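Local coordinates for protein serine hydrolase CCSP0084 (Cycloclasticus sp. P1, PDB 4I3F) that probably hydrolyses esters and the carbon-carbon bonds of meta-cleavage products formed in aromatic degradation, as a serine hydrolase of the alpha/beta hydrolase fold, at residues S97-I102 with E215-G220. Residues are numbered along the deposited sequence; the frame is centred on the assembly and turned at random.
Sequences SHWIDI and EAMFSG
Trp99 NE1 gives its hydrogen bond to Pro93 O, while Ala216 O comes obliquely to within 3.6 Å of the same nitrogen without bonding it. In this alpha/beta hydrolase fold, helix 96-113 packs against the core sheet, and helix 208-217 belongs to the largely helical insertion between strands 142-148 and 243-248, the usual place of the lid in this family. The indole bridges the two, an apt residue because it offers a broad apolar face together with one N-H for a backbone carbonyl. Met217 lies over that face: its CG stands 3.8 Å from the centroid of the five-membered ring of Trp99, only 10° off the normal, a CH-pi contact. With CG of Met217 anti to the carbonyl carbon (chi1 -67°) and the chain extended beyond it, the thioether runs on in a longer Met-aromatic contact, Met217 SD 5.1 Å from the centroid of the six-membered ring of Trp99. Replacing Trp99 by an alanine would probably leave Met217 without its aromatic platform and Pro93 O without its donor. Small Ala216 suits the indole's nitrogen side, its CB 4.1 Å from Trp99 NE1. Backbone as well as side chain closes on the ring, as Met217 CA sits 3.4 Å from Trp99 CD1.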
loop_
_atom_site.group_PDB
_atom_site.type_symbol
_atom_site.label_atom_id
_atom_site.label_comp_id
_atom_site.label_asym_id
_atom_site.label_seq_id
_atom_site.Cartn_x
_atom_site.Cartn_y
_atom_site.Cartn_z
ATOM N N SER A 97 -2.887 -11.733 10.797
ATOM C CA SER A 97 -2.113 -11.109 11.876
ATOM C C SER A 97 -0.622 -11.462 11.772
ATOM O O SER A 97 0.249 -10.627 12.033
ATOM C CB SER A 97 -2.673 -11.468 13.255
ATOM O OG SER A 97 -2.431 -12.816 13.580
ATOM N N HIS A 98 -0.337 -12.692 11.360
ATOM C CA HIS A 98 1.041 -13.145 11.212
ATOM C C HIS A 98 1.742 -12.520 10.023
ATOM O O HIS A 98 2.957 -12.311 10.053
ATOM C CB HIS A 98 1.062 -14.665 11.143
ATOM C CG HIS A 98 0.286 -15.293 12.249
ATOM N ND1 HIS A 98 0.618 -15.106 13.572
ATOM C CD2 HIS A 98 -0.837 -16.049 12.242
ATOM C CE1 HIS A 98 -0.251 -15.745 14.334
ATOM N NE2 HIS A 98 -1.145 -16.325 13.552
ATOM N N TRP A 99 0.982 -12.204 8.978
ATOM C CA TRP A 99 1.567 -11.520 7.836
ATOM C C TRP A 99 1.867 -10.070 8.189
ATOM O O TRP A 99 2.891 -9.532 7.776
ATOM C CB TRP A 99 0.675 -11.642 6.600
ATOM C CG TRP A 99 0.875 -12.936 5.898
ATOM C CD1 TRP A 99 0.160 -14.084 6.074
ATOM C CD2 TRP A 99 1.890 -13.239 4.931
ATOM N NE1 TRP A 99 0.659 -15.078 5.269
ATOM C CE2 TRP A 99 1.716 -14.580 4.550
ATOM C CE3 TRP A 99 2.916 -12.496 4.335
ATOM C CZ2 TRP A 99 2.532 -15.205 3.601
ATOM C CZ3 TRP A 99 3.735 -13.120 3.401
ATOM C CH2 TRP A 99 3.534 -14.459 3.039
ATOM N N ILE A 100 1.002 -9.443 8.979
ATOM C CA ILE A 100 1.278 -8.083 9.436
ATOM C C ILE A 100 2.601 -8.029 10.214
ATOM O O ILE A 100 3.404 -7.113 10.012
ATOM C CB ILE A 100 0.118 -7.502 10.281
ATOM C CG1 ILE A 100 -1.092 -7.232 9.388
ATOM C CG2 ILE A 100 0.543 -6.206 10.965
ATOM C CD1 ILE A 100 -2.425 -7.151 10.143
ATOM N N ASP A 101 2.843 -9.013 11.077
ATOM C CA ASP A 101 4.110 -9.099 11.808
ATOM C C ASP A 101 5.294 -9.154 10.840
ATOM O O ASP A 101 6.281 -8.432 11.002
ATOM C CB ASP A 101 4.121 -10.323 12.728
ATOM C CG ASP A 101 3.173 -10.184 13.915
ATOM O OD1 ASP A 101 2.784 -9.044 14.249
ATOM O OD2 ASP A 101 2.830 -11.226 14.518
ATOM N N ILE A 102 5.172 -10.003 9.824
ATOM C CA ILE A 102 6.178 -10.118 8.766
ATOM C C ILE A 102 6.365 -8.816 7.971
ATOM O O ILE A 102 7.503 -8.418 7.682
ATOM C CB ILE A 102 5.825 -11.276 7.795
ATOM C CG1 ILE A 102 6.173 -12.623 8.417
ATOM C CG2 ILE A 102 6.545 -11.105 6.463
ATOM C CD1 ILE A 102 5.583 -13.828 7.682
ATOM N N GLU A 215 -3.073 -16.366 -1.059
ATOM C CA GLU A 215 -4.107 -17.177 -0.423
ATOM C C GLU A 215 -3.850 -17.327 1.075
ATOM O O GLU A 215 -4.782 -17.373 1.877
ATOM C CB GLU A 215 -4.189 -18.560 -1.080
ATOM C CG GLU A 215 -4.686 -18.535 -2.522
ATOM C CD GLU A 215 -4.703 -19.920 -3.159
ATOM O OE1 GLU A 215 -5.652 -20.213 -3.911
ATOM O OE2 GLU A 215 -3.766 -20.710 -2.920
ATOM N N ALA A 216 -2.576 -17.398 1.446
ATOM C CA ALA A 216 -2.205 -17.598 2.839
ATOM C C ALA A 216 -2.395 -16.335 3.684
ATOM O O ALA A 216 -2.668 -16.428 4.886
ATOM C CB ALA A 216 -0.774 -18.106 2.939
ATOM N N MET A 217 -2.247 -15.168 3.057
ATOM C CA MET A 217 -2.383 -13.889 3.752
ATOM C C MET A 217 -3.771 -13.648 4.298
ATOM O O MET A 217 -3.930 -13.026 5.352
ATOM C CB MET A 217 -2.117 -12.739 2.799
ATOM C CG MET A 217 -0.727 -12.651 2.319
ATOM S SD MET A 217 -0.658 -11.483 0.962
ATOM C CE MET A 217 1.012 -11.861 0.423
ATOM N N PHE A 218 -4.775 -14.088 3.548
ATOM C CA PHE A 218 -6.152 -13.790 3.893
ATOM C C PHE A 218 -6.953 -15.073 4.035
ATOM O O PHE A 218 -8.150 -15.107 3.747
ATOM C CB PHE A 218 -6.759 -12.836 2.856
ATOM C CG PHE A 218 -5.917 -11.603 2.619
ATOM C CD1 PHE A 218 -5.776 -10.652 3.619
ATOM C CD2 PHE A 218 -5.239 -11.425 1.421
ATOM C CE1 PHE A 218 -4.990 -9.526 3.426
ATOM C CE2 PHE A 218 -4.455 -10.295 1.210
ATOM C CZ PHE A 218 -4.330 -9.346 2.217
ATOM N N SER A 219 -6.277 -16.114 4.516
ATOM C CA SER A 219 -6.867 -17.442 4.681
ATOM C C SER A 219 -8.011 -17.471 5.696
ATOM O O SER A 219 -8.856 -18.366 5.665
ATOM C CB SER A 219 -5.793 -18.455 5.090
ATOM O OG SER A 219 -5.184 -18.086 6.312
ATOM N N GLY A 220 -8.042 -16.491 6.592
ATOM C CA GLY A 220 -9.093 -16.426 7.590
ATOM C C GLY A 220 -10.358 -15.797 7.042
ATOM O O GLY A 220 -11.386 -15.758 7.720
#